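Local structure of pesticidial crystal protein CRY2AA (Bacillus thuringiensis serovar kurstaki, 1I5P) at residues Val432-Asp437 / Glu451-Thr456. The protein kills dipteran and lepidopteran larvae by binding to midgut epithelial cells and promoting their colloidosmotic lysis. Residues are numbered along the deposited sequence; the frame is centred on the assembly and turned at random.
Sequences VIRNED and ESPSGT
V432 and R434 both lean on the ring of P453, an example of two irregular segments joined by packing on one proline, a weak serine bond and bridging waters in the middle, beta-prism domain of a three-domain delta-endotoxin. The segment 432-437 follows strand 422-430 closely and leads into the short helix 435-438; 451-456, with a type II beta turn from P453 to T456, belongs to the loop leading to strand 462-469. V432 crosses the proline at about a right angle, its CB lying 3.9 Å from P453 CD. The R434 side chain and the ring slide past each other, pointing opposite ways, with R434 CG 3.5 Å from P453 CG. From the N-cap position the chain bends at chi3 (-69°), and its guanidinium turns to the helix that follows, where NH1 pairs with E436 OE2 at 2.8 Å. Beside V432, the S452 torsion (chi1 -82°) sets OG near its own backbone N, where it accepts a weak bond from V432 N at 3.3 Å; S452 CA donates a nearly straight C-H...O contact to V432 O. Two waters bridge D437 and E451, both donating to D437 OD2, which also makes a long salt bridge to R434 NE; R448 holds OD1. One water accepts from R434 N and donates to E451 O. The second accepts from E451 N at 2.8 Å, lying in the guanidinium plane of R434, at its edge.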
# COMPACT_ATOMS: atom_id res chain seq x y z
N VAL A 432 23.34 13.27 3.62
CA VAL A 432 23.00 13.54 5.01
C VAL A 432 21.84 14.52 5.10
O VAL A 432 21.91 15.63 4.56
CB VAL A 432 24.20 14.15 5.78
CG1 VAL A 432 23.84 14.34 7.25
CG2 VAL A 432 25.43 13.26 5.65
N ILE A 433 20.77 14.11 5.76
CA ILE A 433 19.61 14.97 5.94
C ILE A 433 19.82 15.71 7.26
O ILE A 433 20.08 15.08 8.28
CB ILE A 433 18.30 14.16 6.05
CG1 ILE A 433 18.11 13.33 4.78
CG2 ILE A 433 17.13 15.10 6.29
CD1 ILE A 433 16.98 12.32 4.88
N ARG A 434 19.72 17.03 7.22
CA ARG A 434 19.91 17.85 8.41
C ARG A 434 18.88 17.51 9.47
O ARG A 434 17.75 17.14 9.15
CB ARG A 434 19.79 19.34 8.04
CG ARG A 434 20.42 19.69 6.69
CD ARG A 434 20.56 21.20 6.48
NE ARG A 434 19.30 21.92 6.29
CZ ARG A 434 18.89 22.93 7.05
NH1 ARG A 434 19.64 23.33 8.07
NH2 ARG A 434 17.75 23.56 6.79
N ASN A 435 19.25 17.62 10.74
CA ASN A 435 18.30 17.34 11.81
C ASN A 435 17.18 18.37 11.73
O ASN A 435 16.06 18.11 12.15
CB ASN A 435 18.96 17.40 13.19
CG ASN A 435 19.84 16.19 13.48
OD1 ASN A 435 19.59 15.09 13.00
ND2 ASN A 435 20.86 16.40 14.31
N GLU A 436 17.50 19.55 11.18
CA GLU A 436 16.50 20.60 11.05
C GLU A 436 15.39 20.16 10.10
O GLU A 436 14.25 20.61 10.22
CB GLU A 436 17.13 21.90 10.53
CG GLU A 436 18.18 22.51 11.46
CD GLU A 436 19.59 22.06 11.13
OE1 GLU A 436 19.88 20.85 11.27
OE2 GLU A 436 20.41 22.91 10.73
N ASP A 437 15.73 19.28 9.16
CA ASP A 437 14.73 18.78 8.23
C ASP A 437 13.99 17.61 8.86
O ASP A 437 12.76 17.54 8.79
CB ASP A 437 15.38 18.34 6.91
CG ASP A 437 15.61 19.49 5.95
OD1 ASP A 437 14.71 20.34 5.81
OD2 ASP A 437 16.70 19.54 5.33
N GLU A 451 18.76 19.32 1.14
CA GLU A 451 20.18 19.23 0.81
C GLU A 451 21.03 18.91 2.04
O GLU A 451 20.59 19.08 3.18
CB GLU A 451 20.62 20.57 0.18
CG GLU A 451 22.09 20.71 -0.17
CD GLU A 451 22.39 21.99 -0.93
OE1 GLU A 451 21.84 23.06 -0.56
OE2 GLU A 451 23.17 21.95 -1.91
N SER A 452 22.25 18.44 1.80
CA SER A 452 23.17 18.11 2.88
C SER A 452 23.57 19.37 3.63
O SER A 452 23.61 20.46 3.05
CB SER A 452 24.45 17.46 2.33
OG SER A 452 24.26 16.08 2.08
N PRO A 453 23.88 19.25 4.94
CA PRO A 453 24.27 20.40 5.74
C PRO A 453 25.50 21.02 5.11
O PRO A 453 26.27 20.31 4.47
CB PRO A 453 24.57 19.78 7.10
CG PRO A 453 23.67 18.59 7.13
CD PRO A 453 23.91 18.02 5.75
N SER A 454 25.69 22.33 5.28
CA SER A 454 26.87 22.99 4.72
C SER A 454 28.13 22.32 5.23
O SER A 454 28.20 21.91 6.39
CB SER A 454 26.88 24.47 5.08
OG SER A 454 26.26 25.25 4.07
N GLY A 455 29.13 22.22 4.37
CA GLY A 455 30.38 21.58 4.75
C GLY A 455 30.34 20.14 4.28
O GLY A 455 31.27 19.37 4.50
N THR A 456 29.23 19.79 3.63
CA THR A 456 29.01 18.45 3.10
C THR A 456 28.44 18.48 1.67
O THR A 456 28.58 17.52 0.92
CB THR A 456 28.02 17.65 3.99
OG1 THR A 456 28.43 17.74 5.36
CG2 THR A 456 27.99 16.18 3.57
O HOH W 1 18.75 17.92 4.85
O HOH W 2 17.67 21.04 3.09